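Local coordinates for hypothetical protein YfiH (PDB 6DZD), which is probably a zinc-binding purine nucleoside phosphorylase that cleaves adenosine and inosine with phosphate and also deaminates adenosine, at residues S143-A148 against S272-K277; H196-I201 against Y221-K226; G39-P44 against I63-K68. All coordinates share one frame; numbering follows the deposited sequence.

Interaction 1: S143-A148 against S272-K277; sequences SLVGIA and SFIGLK
Val145 and Ile147 of strand 144-148 meet Ile274 and Leu276 of strand 272-276 through aliphatic side chains alone. Ile274 sits between Val145 and Ile147. Its CG1 lies anti to the backbone N (chi1 -162°). This carries Ile274 CD1 to within 3.5 Å of Val145 CB. The other branch, Ile274 CG2, meets Ile147 CG2, also at 3.5 Å. Val145 CG2 reaches Leu276 CD1 at 3.7 Å, the two side chains running past each other in opposite senses. With an alanine in place of Ile274, Val145 and Ile147 would probably both lose their partner methyls and face a gap. Near Ala148 and Ser272 a water bridges the two strands. The water donates to Ala148 O (2.6 Å) and accepts from Ser272 OG (3.3 Å). Val30 of strand 30-35 touches Val145, Ile274 and Leu276, and Leu127 of strand 124-129 touches Ile147. At the start of the strand, Ser143 and Leu144 form a G1 beta bulge opposite strand 133-139. The axes of strands 144-148 and 272-276 approach to 6.5 Å and run nearly antiparallel (167°), but the strands share no hydrogen bond. They belong to two different mixed sheets, and this is the buried face-to-face packing of a layered beta fold.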
ATOM      1  N   SER A 143     -13.818  -5.564  13.402  1.00 26.18           N
ATOM      2  CA  SER A 143     -12.672  -4.787  13.883  1.00 25.95           C
ATOM      3  C   SER A 143     -11.362  -5.350  13.340  1.00 24.30           C
ATOM      4  O   SER A 143     -10.439  -5.703  14.087  1.00 24.85           O
ATOM      5  CB  SER A 143     -12.650  -4.703  15.407  1.00 28.29           C
ATOM      6  OG  SER A 143     -13.582  -3.720  15.798  1.00 29.63           O
ATOM      7  N   LEU A 144     -11.306  -5.415  12.011  1.00 22.47           N
ATOM      8  CA  LEU A 144     -10.141  -5.863  11.277  1.00 20.90           C
ATOM      9  C   LEU A 144      -9.583  -4.703  10.472  1.00 19.48           C
ATOM     10  O   LEU A 144     -10.331  -3.950   9.834  1.00 19.16           O
ATOM     11  CB  LEU A 144     -10.477  -7.009  10.328  1.00 20.20           C
ATOM     12  CG  LEU A 144     -10.781  -8.378  10.934  1.00 21.42           C
ATOM     13  CD1 LEU A 144     -11.378  -9.291   9.855  1.00 20.81           C
ATOM     14  CD2 LEU A 144      -9.534  -8.997  11.554  1.00 21.72           C
ATOM     15  N   VAL A 145      -8.268  -4.576  10.493  1.00 19.86           N
ATOM     16  CA  VAL A 145      -7.569  -3.621   9.654  1.00 18.50           C
ATOM     17  C   VAL A 145      -6.556  -4.410   8.833  1.00 17.83           C
ATOM     18  O   VAL A 145      -5.993  -5.408   9.301  1.00 18.13           O
ATOM     19  CB  VAL A 145      -6.896  -2.501  10.488  1.00 19.03           C
ATOM     20  CG1 VAL A 145      -7.933  -1.640  11.158  1.00 20.33           C
ATOM     21  CG2 VAL A 145      -5.949  -3.074  11.537  1.00 19.88           C
ATOM     22  N   GLY A 146      -6.351  -3.986   7.592  1.00 17.06           N
ATOM     23  CA  GLY A 146      -5.407  -4.671   6.733  1.00 16.46           C
ATOM     24  C   GLY A 146      -4.807  -3.739   5.706  1.00 15.66           C
ATOM     25  O   GLY A 146      -5.364  -2.684   5.394  1.00 15.65           O
ATOM     26  N   ILE A 147      -3.648  -4.139   5.186  1.00 16.97           N
ATOM     27  CA  ILE A 147      -3.016  -3.419   4.086  1.00 16.60           C
ATOM     28  C   ILE A 147      -2.357  -4.421   3.154  1.00 16.75           C
ATOM     29  O   ILE A 147      -1.821  -5.446   3.586  1.00 17.26           O
ATOM     30  CB  ILE A 147      -1.971  -2.370   4.555  1.00 16.32           C
ATOM     31  CG1 ILE A 147      -0.908  -3.008   5.460  1.00 16.44           C
ATOM     32  CG2 ILE A 147      -2.658  -1.142   5.233  1.00 16.68           C
ATOM     33  CD1 ILE A 147       0.192  -2.049   5.847  1.00 16.49           C
ATOM     34  N   ALA A 148      -2.383  -4.101   1.864  1.00 16.58           N
ATOM     35  CA  ALA A 148      -1.766  -4.927   0.846  1.00 14.98           C
ATOM     36  C   ALA A 148      -0.997  -4.068  -0.158  1.00 16.51           C
ATOM     37  O   ALA A 148      -1.425  -2.966  -0.535  1.00 16.33           O
ATOM     38  CB  ALA A 148      -2.821  -5.773   0.147  1.00 15.67           C
ATOM     39  N   SER A 272       2.648   2.877   3.744  1.00 17.67           N
ATOM     40  CA  SER A 272       1.298   2.872   4.276  1.00 17.52           C
ATOM     41  C   SER A 272       1.310   2.183   5.638  1.00 17.36           C
ATOM     42  O   SER A 272       2.131   1.299   5.903  1.00 17.29           O
ATOM     43  CB  SER A 272       0.325   2.187   3.312  1.00 17.44           C
ATOM     44  OG  SER A 272       0.492   0.790   3.274  1.00 17.27           O
ATOM     45  N   PHE A 273       0.404   2.612   6.512  1.00 17.90           N
ATOM     46  CA  PHE A 273       0.333   2.088   7.868  1.00 17.68           C
ATOM     47  C   PHE A 273      -1.118   2.055   8.313  1.00 18.01           C
ATOM     48  O   PHE A 273      -1.920   2.911   7.930  1.00 18.59           O
ATOM     49  CB  PHE A 273       1.157   2.938   8.842  1.00 17.91           C
ATOM     50  CG  PHE A 273       0.778   4.370   8.820  1.00 18.28           C
ATOM     51  CD1 PHE A 273      -0.260   4.836   9.612  1.00 18.76           C
ATOM     52  CD2 PHE A 273       1.412   5.240   7.970  1.00 18.48           C
ATOM     53  CE1 PHE A 273      -0.629   6.141   9.569  1.00 19.43           C
ATOM     54  CE2 PHE A 273       1.050   6.560   7.912  1.00 18.91           C
ATOM     55  CZ  PHE A 273       0.037   7.019   8.717  1.00 19.27           C
ATOM     56  N   ILE A 274      -1.450   1.069   9.136  1.00 18.02           N
ATOM     57  CA  ILE A 274      -2.783   0.982   9.715  1.00 18.70           C
ATOM     58  C   ILE A 274      -2.680   0.215  11.027  1.00 19.18           C
ATOM     59  O   ILE A 274      -1.799  -0.630  11.204  1.00 19.01           O
ATOM     60  CB  ILE A 274      -3.794   0.329   8.739  1.00 18.73           C
ATOM     61  CG1 ILE A 274      -5.229   0.646   9.160  1.00 20.00           C
ATOM     62  CG2 ILE A 274      -3.562  -1.192   8.636  1.00 18.34           C
ATOM     63  CD1 ILE A 274      -6.287   0.136   8.216  1.00 20.82           C
ATOM     64  N   GLY A 275      -3.552   0.562  11.969  1.00 21.22           N
ATOM     65  CA  GLY A 275      -3.581  -0.111  13.252  1.00 22.45           C
ATOM     66  C   GLY A 275      -4.761   0.350  14.074  1.00 23.92           C
ATOM     67  O   GLY A 275      -5.336   1.418  13.833  1.00 24.17           O
ATOM     68  N   LEU A 276      -5.110  -0.472  15.058  1.00 25.77           N
ATOM     69  CA  LEU A 276      -6.174  -0.192  16.012  1.00 27.60           C
ATOM     70  C   LEU A 276      -5.539   0.160  17.351  1.00 29.12           C
ATOM     71  O   LEU A 276      -4.515  -0.422  17.722  1.00 29.09           O
ATOM     72  CB  LEU A 276      -7.100  -1.400  16.171  1.00 28.32           C
ATOM     73  CG  LEU A 276      -7.811  -1.879  14.898  1.00 27.19           C
ATOM     74  CD1 LEU A 276      -7.731  -3.401  14.761  1.00 27.05           C
ATOM     75  CD2 LEU A 276      -9.258  -1.427  14.891  1.00 28.36           C
ATOM     76  N   LYS A 277      -6.106   1.140  18.057  1.00 29.86           N
ATOM     77  CA  LYS A 277      -5.536   1.506  19.359  1.00 31.58           C
ATOM     78  C   LYS A 277      -6.481   1.217  20.525  1.00 34.01           C
ATOM     79  O   LYS A 277      -7.586   1.752  20.594  1.00 35.06           O
ATOM     80  CB  LYS A 277      -5.124   2.982  19.366  1.00 31.79           C
ATOM     81  CG  LYS A 277      -3.663   3.151  18.933  1.00 30.43           C
ATOM     82  CD  LYS A 277      -2.972   4.399  19.495  1.00 31.48           C
ATOM     83  CE  LYS A 277      -2.671   5.401  18.373  1.00 30.12           C
ATOM     84  NZ  LYS A 277      -2.659   6.836  18.803  1.00 31.56           N
TER
HETATM   85  O   HOH W   1      -1.141  -0.950   1.057  1.00 16.78           O

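Interaction 2: H196-I201 against Y221-K226; sequences HVIDKI and YRLELK
Ile198 of helix 196-201 lies across the ring of Tyr221 on strand 220-223. Ile198 CB stands over one face of the ring, offset toward the rim, with Tyr221 CD2 4.2 Å away. CG1 of the isoleucine is turned anti to the carbonyl carbon (chi1 -76°). Ile198 CG1 makes the closest contact, 3.6 Å from Tyr221 CD2, and is as near to the ring carbon CG. Ile198 CD1 then bends past the ring and comes 4.1 Å from Tyr221 CB. Ile198 CD1 also ends 4.3 Å from Leu223 CD2. The isoleucine lies against CB, CG and CD2 of the tyrosine, at the rim of one ring face. The tyrosine OH is hydrogen-bonded to Asp195, just before the segment. The helix packs on one face of the small antiparallel sheet formed by strands 192-193, 220-223 and 213-215. Its axis crosses that of segment 221-223 at 53°, and Phe213 and Val193 of the neighbouring strands also touch Ile198. Phe213 is itself a ligand residue of the bound potassium ion, which lies about 8 Å from the Tyr221 side chain. Leu223 is the second strand residue to face the helix. Chi1 (174°) sends its CG out from the strand, and chi2 then turns CD2 to the helix. Leu223 CD2 lies 4.0 Å from Val197 CG1. Leu223 CD2 is also 4.2 Å from Ile201 CG1. Val197 also touches Trp152 and Ile201 touches Ala156, both of helix 152-157. After Leu223 the strand ends. Glu224 takes the N-cap position of helix 225-236, and its OE1 is hydrogen-bonded to Ser188 OG.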
ATOM      1  N   HIS A 196       3.759  -8.954 -21.773  1.00 28.20           N
ATOM      2  CA  HIS A 196       3.948  -9.919 -20.704  1.00 26.41           C
ATOM      3  C   HIS A 196       3.114  -9.542 -19.489  1.00 25.18           C
ATOM      4  O   HIS A 196       2.488 -10.407 -18.867  1.00 25.36           O
ATOM      5  CB  HIS A 196       5.428 -10.017 -20.337  1.00 24.50           C
ATOM      6  CG  HIS A 196       5.675 -10.826 -19.106  1.00 23.12           C
ATOM      7  ND1 HIS A 196       5.642 -12.203 -19.104  1.00 24.16           N
ATOM      8  CD2 HIS A 196       5.912 -10.453 -17.827  1.00 21.16           C
ATOM      9  CE1 HIS A 196       5.865 -12.643 -17.881  1.00 23.19           C
ATOM     10  NE2 HIS A 196       6.034 -11.602 -17.087  1.00 21.41           N
ATOM     11  N   VAL A 197       3.017  -8.242 -19.194  1.00 23.53           N
ATOM     12  CA  VAL A 197       2.188  -7.796 -18.083  1.00 22.85           C
ATOM     13  C   VAL A 197       0.715  -7.886 -18.448  1.00 24.90           C
ATOM     14  O   VAL A 197      -0.080  -8.490 -17.722  1.00 25.51           O
ATOM     15  CB  VAL A 197       2.582  -6.368 -17.672  1.00 21.00           C
ATOM     16  CG1 VAL A 197       1.589  -5.801 -16.696  1.00 20.67           C
ATOM     17  CG2 VAL A 197       3.938  -6.388 -17.043  1.00 19.08           C
ATOM     18  N   ILE A 198       0.354  -7.380 -19.627  1.00 24.55           N
ATOM     19  CA  ILE A 198      -1.052  -7.269 -19.998  1.00 26.36           C
ATOM     20  C   ILE A 198      -1.671  -8.644 -20.150  1.00 28.10           C
ATOM     21  O   ILE A 198      -2.824  -8.862 -19.760  1.00 29.11           O
ATOM     22  CB  ILE A 198      -1.210  -6.427 -21.280  1.00 27.53           C
ATOM     23  CG1 ILE A 198      -1.033  -4.947 -20.955  1.00 26.28           C
ATOM     24  CG2 ILE A 198      -2.566  -6.660 -21.930  1.00 29.58           C
ATOM     25  CD1 ILE A 198      -2.061  -4.410 -19.967  1.00 25.78           C
ATOM     26  N   ASP A 199      -0.917  -9.601 -20.693  1.00 28.55           N
ATOM     27  CA  ASP A 199      -1.426 -10.965 -20.764  1.00 29.53           C
ATOM     28  C   ASP A 199      -1.790 -11.483 -19.377  1.00 29.64           C
ATOM     29  O   ASP A 199      -2.763 -12.229 -19.220  1.00 32.27           O
ATOM     30  CB  ASP A 199      -0.418 -11.890 -21.446  1.00 30.04           C
ATOM     31  CG  ASP A 199      -0.379 -11.703 -22.955  1.00 31.86           C
ATOM     32  OD1 ASP A 199      -1.281 -11.038 -23.516  1.00 33.22           O
ATOM     33  OD2 ASP A 199       0.563 -12.224 -23.585  1.00 32.24           O
ATOM     34  N   LYS A 200      -1.000 -11.127 -18.363  1.00 29.07           N
ATOM     35  CA  LYS A 200      -1.282 -11.616 -17.022  1.00 28.06           C
ATOM     36  C   LYS A 200      -2.455 -10.867 -16.392  1.00 28.22           C
ATOM     37  O   LYS A 200      -3.270 -11.467 -15.681  1.00 30.08           O
ATOM     38  CB  LYS A 200      -0.027 -11.488 -16.160  1.00 25.82           C
ATOM     39  CG  LYS A 200       0.919 -12.683 -16.204  1.00 26.44           C
ATOM     40  CD  LYS A 200       2.234 -12.385 -15.487  1.00 24.24           C
ATOM     41  CE  LYS A 200       2.780 -13.628 -14.824  1.00 25.58           C
ATOM     42  NZ  LYS A 200       2.897 -14.729 -15.818  1.00 27.60           N
ATOM     43  N   ILE A 201      -2.586  -9.573 -16.679  1.00 28.13           N
ATOM     44  CA  ILE A 201      -3.737  -8.804 -16.216  1.00 28.55           C
ATOM     45  C   ILE A 201      -5.029  -9.336 -16.841  1.00 31.15           C
ATOM     46  O   ILE A 201      -6.013  -9.633 -16.143  1.00 32.32           O
ATOM     47  CB  ILE A 201      -3.530  -7.312 -16.532  1.00 27.24           C
ATOM     48  CG1 ILE A 201      -2.316  -6.745 -15.770  1.00 24.72           C
ATOM     49  CG2 ILE A 201      -4.792  -6.530 -16.250  1.00 27.97           C
ATOM     50  CD1 ILE A 201      -2.472  -6.654 -14.250  1.00 23.83           C
ATOM     51  N   TYR A 221       1.153  -0.572 -23.927  1.00 24.74           N
ATOM     52  CA  TYR A 221      -0.163  -0.435 -23.348  1.00 25.27           C
ATOM     53  C   TYR A 221      -0.095   0.508 -22.160  1.00 23.11           C
ATOM     54  O   TYR A 221       0.837   0.448 -21.358  1.00 21.94           O
ATOM     55  CB  TYR A 221      -0.703  -1.799 -22.891  1.00 27.98           C
ATOM     56  CG  TYR A 221      -0.619  -2.903 -23.924  1.00 29.79           C
ATOM     57  CD1 TYR A 221      -1.640  -3.084 -24.842  1.00 30.43           C
ATOM     58  CD2 TYR A 221       0.475  -3.759 -23.977  1.00 30.34           C
ATOM     59  CE1 TYR A 221      -1.580  -4.067 -25.775  1.00 31.68           C
ATOM     60  CE2 TYR A 221       0.544  -4.757 -24.924  1.00 31.44           C
ATOM     61  CZ  TYR A 221      -0.494  -4.901 -25.814  1.00 32.21           C
ATOM     62  OH  TYR A 221      -0.475  -5.882 -26.765  1.00 33.22           O
ATOM     63  N   ARG A 222      -1.116   1.341 -22.036  1.00 27.14           N
ATOM     64  CA  ARG A 222      -1.334   2.180 -20.871  1.00 25.27           C
ATOM     65  C   ARG A 222      -2.188   1.382 -19.898  1.00 26.52           C
ATOM     66  O   ARG A 222      -3.143   0.722 -20.308  1.00 28.28           O
ATOM     67  CB  ARG A 222      -2.062   3.450 -21.298  1.00 23.94           C
ATOM     68  CG  ARG A 222      -1.765   4.661 -20.501  1.00 21.67           C
ATOM     69  CD  ARG A 222      -1.896   5.917 -21.358  1.00 20.86           C
ATOM     70  NE  ARG A 222      -0.682   6.210 -22.126  1.00 20.19           N
ATOM     71  CZ  ARG A 222       0.494   6.591 -21.613  1.00 18.83           C
ATOM     72  NH1 ARG A 222       0.672   6.718 -20.300  1.00 18.02           N
ATOM     73  NH2 ARG A 222       1.508   6.849 -22.422  1.00 18.33           N
ATOM     74  N   LEU A 223      -1.855   1.451 -18.611  1.00 24.36           N
ATOM     75  CA  LEU A 223      -2.481   0.583 -17.618  1.00 25.20           C
ATOM     76  C   LEU A 223      -2.737   1.352 -16.329  1.00 23.36           C
ATOM     77  O   LEU A 223      -1.826   1.995 -15.803  1.00 21.32           O
ATOM     78  CB  LEU A 223      -1.594  -0.640 -17.346  1.00 25.51           C
ATOM     79  CG  LEU A 223      -1.997  -1.603 -16.227  1.00 24.38           C
ATOM     80  CD1 LEU A 223      -3.411  -2.095 -16.457  1.00 26.55           C
ATOM     81  CD2 LEU A 223      -1.001  -2.747 -16.143  1.00 22.94           C
ATOM     82  N   GLU A 224      -3.975   1.289 -15.828  1.00 24.12           N
ATOM     83  CA  GLU A 224      -4.373   1.929 -14.570  1.00 22.98           C
ATOM     84  C   GLU A 224      -4.469   0.870 -13.465  1.00 23.30           C
ATOM     85  O   GLU A 224      -5.498   0.204 -13.309  1.00 24.28           O
ATOM     86  CB  GLU A 224      -5.695   2.661 -14.760  1.00 23.33           C
ATOM     87  CG  GLU A 224      -6.222   3.343 -13.515  1.00 22.60           C
ATOM     88  CD  GLU A 224      -5.503   4.648 -13.237  1.00 20.33           C
ATOM     89  OE1 GLU A 224      -5.137   5.365 -14.193  1.00 19.65           O
ATOM     90  OE2 GLU A 224      -5.313   4.961 -12.048  1.00 19.76           O
ATOM     91  N   LEU A 225      -3.401   0.726 -12.679  1.00 20.18           N
ATOM     92  CA  LEU A 225      -3.342  -0.373 -11.715  1.00 20.04           C
ATOM     93  C   LEU A 225      -4.335  -0.202 -10.568  1.00 20.89           C
ATOM     94  O   LEU A 225      -4.758  -1.197  -9.968  1.00 21.61           O
ATOM     95  CB  LEU A 225      -1.925  -0.493 -11.166  1.00 18.38           C
ATOM     96  CG  LEU A 225      -0.932  -1.096 -12.143  1.00 17.56           C
ATOM     97  CD1 LEU A 225       0.449  -1.020 -11.560  1.00 15.89           C
ATOM     98  CD2 LEU A 225      -1.352  -2.539 -12.493  1.00 18.53           C
ATOM     99  N   LYS A 226      -4.702   1.043 -10.240  1.00 20.14           N
ATOM    100  CA  LYS A 226      -5.708   1.275  -9.206  1.00 19.57           C
ATOM    101  C   LYS A 226      -7.065   0.727  -9.631  1.00 20.05           C
ATOM    102  O   LYS A 226      -7.841   0.249  -8.799  1.00 19.60           O
ATOM    103  CB  LYS A 226      -5.833   2.772  -8.918  1.00 19.82           C
ATOM    104  CG  LYS A 226      -4.611   3.480  -8.355  1.00 19.87           C
ATOM    105  CD  LYS A 226      -4.941   4.954  -8.152  1.00 20.20           C
ATOM    106  CE  LYS A 226      -3.708   5.789  -7.976  1.00 20.82           C
ATOM    107  NZ  LYS A 226      -4.007   7.244  -8.127  1.00 21.44           N
TER

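Interaction 3: G39-P44 against I63-K68; sequences GGESEP and INNRKK
Lys68 NZ donates to Gly39 O at 2.8 Å, in the carbonyl plane and on a lone pair. The lysine reaches it with an extended chain whose CG is anti to the backbone N (chi1 154°). One helical turn earlier the amide of Asn65 grips the loop twice. Asn65 OD1 accepts from Glu41 N at 2.9 Å in a fairly straight bond (162°), the donor tilted somewhat from the carbonyl plane. Asn65 ND2 donates to Ser42 OG at 3.2 Å, a more bent bond. These two bonds, with a further one from Asn65 ND2 to Asn50 O, probably fix the amide's orientation. Ser42 OG is also hydrogen-bonded to Asp57. Asparagine and lysine side chains of helix 59-72 thus hold the irregular loop that follows strand 30-35, through both its backbone and its side chains. The backbone angles of Gly39 call for glycine, because a CB would press on the preceding carbonyl O. Asn64 adds a side-chain bond nearer the surface. Asn64 ND2 donates to the syn lone pair of Glu41 OE1 at 3.1 Å. The carboxylate and amide planes are 63° apart, and Glu41 CD rests 3.5 Å from Asn64 CB. Around these bonds His61 touches both Glu41 and Ser42, and Lys68 lies on Ser13.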
ATOM      1  N   GLY A  39      10.225  15.820   5.111  1.00 22.85           N
ATOM      2  CA  GLY A  39      10.454  15.939   6.538  1.00 23.77           C
ATOM      3  C   GLY A  39      11.377  14.921   7.163  1.00 24.52           C
ATOM      4  O   GLY A  39      11.304  14.714   8.384  1.00 25.20           O
ATOM      5  N   GLY A  40      12.262  14.294   6.379  1.00 20.16           N
ATOM      6  CA  GLY A  40      13.124  13.243   6.858  1.00 20.45           C
ATOM      7  C   GLY A  40      14.591  13.625   6.861  1.00 21.05           C
ATOM      8  O   GLY A  40      14.970  14.765   6.609  1.00 21.29           O
ATOM      9  N   GLU A  41      15.425  12.621   7.117  1.00 20.38           N
ATOM     10  CA  GLU A  41      16.858  12.797   7.277  1.00 20.95           C
ATOM     11  C   GLU A  41      17.666  12.263   6.111  1.00 20.49           C
ATOM     12  O   GLU A  41      18.882  12.468   6.085  1.00 20.76           O
ATOM     13  CB  GLU A  41      17.337  12.063   8.535  1.00 22.08           C
ATOM     14  CG  GLU A  41      17.048  12.720   9.860  1.00 22.52           C
ATOM     15  CD  GLU A  41      17.441  11.816  11.008  1.00 23.34           C
ATOM     16  OE1 GLU A  41      18.410  11.058  10.827  1.00 23.72           O
ATOM     17  OE2 GLU A  41      16.818  11.885  12.087  1.00 23.38           O
ATOM     18  N   SER A  42      17.049  11.543   5.183  1.00 20.21           N
ATOM     19  CA  SER A  42      17.833  10.846   4.178  1.00 19.91           C
ATOM     20  C   SER A  42      18.379  11.828   3.147  1.00 19.75           C
ATOM     21  O   SER A  42      17.747  12.833   2.805  1.00 19.44           O
ATOM     22  CB  SER A  42      17.003   9.766   3.486  1.00 19.05           C
ATOM     23  OG  SER A  42      16.789   8.671   4.351  1.00 19.36           O
ATOM     24  N   GLU A  43      19.574  11.538   2.678  1.00 22.67           N
ATOM     25  CA  GLU A  43      20.233  12.285   1.628  1.00 22.15           C
ATOM     26  C   GLU A  43      19.772  11.785   0.268  1.00 21.24           C
ATOM     27  O   GLU A  43      19.238  10.678   0.155  1.00 21.11           O
ATOM     28  CB  GLU A  43      21.754  12.145   1.766  1.00 22.90           C
ATOM     29  CG  GLU A  43      22.320  12.647   3.105  1.00 23.77           C
ATOM     30  CD  GLU A  43      23.838  12.497   3.197  1.00 24.56           C
ATOM     31  OE1 GLU A  43      24.489  12.528   2.128  1.00 24.28           O
ATOM     32  OE2 GLU A  43      24.404  12.400   4.321  1.00 25.52           O
ATOM     33  N   PRO A  44      19.952  12.575  -0.790  1.00 20.94           N
ATOM     34  CA  PRO A  44      19.704  12.065  -2.143  1.00 20.27           C
ATOM     35  C   PRO A  44      20.473  10.783  -2.396  1.00 20.74           C
ATOM     36  O   PRO A  44      21.592  10.604  -1.888  1.00 21.63           O
ATOM     37  CB  PRO A  44      20.211  13.209  -3.037  1.00 20.10           C
ATOM     38  CG  PRO A  44      19.858  14.441  -2.259  1.00 20.12           C
ATOM     39  CD  PRO A  44      19.988  14.054  -0.778  1.00 20.77           C
ATOM     40  N   ILE A  63      15.688   4.306   9.941  1.00 21.25           N
ATOM     41  CA  ILE A  63      15.130   4.051  11.264  1.00 20.84           C
ATOM     42  C   ILE A  63      14.694   5.357  11.920  1.00 21.00           C
ATOM     43  O   ILE A  63      13.651   5.417  12.592  1.00 20.38           O
ATOM     44  CB  ILE A  63      16.144   3.274  12.116  1.00 21.55           C
ATOM     45  CG1 ILE A  63      16.162   1.811  11.652  1.00 21.36           C
ATOM     46  CG2 ILE A  63      15.804   3.394  13.584  1.00 22.73           C
ATOM     47  CD1 ILE A  63      17.442   1.083  11.935  1.00 22.18           C
ATOM     48  N   ASN A  64      15.467   6.429  11.713  1.00 20.33           N
ATOM     49  CA  ASN A  64      15.068   7.726  12.245  1.00 20.91           C
ATOM     50  C   ASN A  64      13.840   8.270  11.517  1.00 19.66           C
ATOM     51  O   ASN A  64      12.967   8.881  12.146  1.00 20.19           O
ATOM     52  CB  ASN A  64      16.243   8.698  12.201  1.00 21.64           C
ATOM     53  CG  ASN A  64      17.225   8.449  13.335  1.00 23.47           C
ATOM     54  OD1 ASN A  64      16.949   7.672  14.248  1.00 24.36           O
ATOM     55  ND2 ASN A  64      18.386   9.093  13.271  1.00 24.20           N
ATOM     56  N   ASN A  65      13.730   8.045  10.203  1.00 20.25           N
ATOM     57  CA  ASN A  65      12.504   8.465   9.531  1.00 19.40           C
ATOM     58  C   ASN A  65      11.298   7.678  10.061  1.00 18.86           C
ATOM     59  O   ASN A  65      10.219   8.244  10.275  1.00 18.69           O
ATOM     60  CB  ASN A  65      12.623   8.269   8.018  1.00 18.66           C
ATOM     61  CG  ASN A  65      13.719   9.087   7.398  1.00 18.97           C
ATOM     62  OD1 ASN A  65      14.118  10.123   7.924  1.00 19.65           O
ATOM     63  ND2 ASN A  65      14.208   8.634   6.251  1.00 18.47           N
ATOM     64  N   ARG A  66      11.483   6.373  10.313  1.00 20.19           N
ATOM     65  CA  ARG A  66      10.426   5.571  10.925  1.00 19.67           C
ATOM     66  C   ARG A  66      10.169   6.005  12.365  1.00 20.64           C
ATOM     67  O   ARG A  66       9.014   6.099  12.798  1.00 20.42           O
ATOM     68  CB  ARG A  66      10.784   4.081  10.868  1.00 19.39           C
ATOM     69  CG  ARG A  66      10.861   3.468   9.463  1.00 18.43           C
ATOM     70  CD  ARG A  66      11.203   1.989   9.536  1.00 18.45           C
ATOM     71  NE  ARG A  66      11.397   1.360   8.230  1.00 17.81           N
ATOM     72  CZ  ARG A  66      11.582   0.050   8.045  1.00 17.89           C
ATOM     73  NH1 ARG A  66      11.755  -0.449   6.820  1.00 17.53           N
ATOM     74  NH2 ARG A  66      11.599  -0.772   9.086  1.00 18.56           N
ATOM     75  N   LYS A  67      11.239   6.285  13.114  1.00 21.13           N
ATOM     76  CA  LYS A  67      11.076   6.748  14.486  1.00 22.05           C
ATOM     77  C   LYS A  67      10.299   8.052  14.545  1.00 22.24           C
ATOM     78  O   LYS A  67       9.561   8.287  15.508  1.00 23.54           O
ATOM     79  CB  LYS A  67      12.439   6.894  15.152  1.00 23.44           C
ATOM     80  CG  LYS A  67      12.919   5.621  15.879  1.00 24.53           C
ATOM     81  CD  LYS A  67      14.381   5.772  16.327  1.00 25.84           C
ATOM     82  CE  LYS A  67      14.661   5.062  17.629  1.00 28.03           C
ATOM     83  NZ  LYS A  67      16.127   4.916  17.797  1.00 29.06           N
ATOM     84  N   LYS A  68      10.445   8.909  13.525  1.00 22.90           N
ATOM     85  CA  LYS A  68       9.706  10.167  13.512  1.00 22.98           C
ATOM     86  C   LYS A  68       8.239   9.935  13.202  1.00 21.98           C
ATOM     87  O   LYS A  68       7.366  10.520  13.857  1.00 21.92           O
ATOM     88  CB  LYS A  68      10.305  11.135  12.496  1.00 23.52           C
ATOM     89  CG  LYS A  68       9.293  12.143  11.966  1.00 23.26           C
ATOM     90  CD  LYS A  68       9.964  13.441  11.536  1.00 23.85           C
ATOM     91  CE  LYS A  68       8.978  14.486  11.004  1.00 23.48           C
ATOM     92  NZ  LYS A  68       9.707  15.677  10.447  1.00 23.61           N
TER

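In the fold
From the N terminus, interaction 3 comes first. It closes the loop between residues 39-44 and 63-68, tying the chain after strand 30-35 to helix 59-72. This loop is complete before interaction 1 opens at strand 144-150. The chain then passes through helices 152-157 and 159-169 and reaches interaction 2. That contact closes a short hairpin-bearing loop between residues 196-201 and 221-226, near the zinc and potassium sites. It is nested inside the much longer loop that interaction 1 closes at strand 270-276, joining the two six-stranded sheets. Interactions 2 and 3 lie on opposite sides of the chain's centre, their own centres 33 Å apart. None of the three contacts touches another.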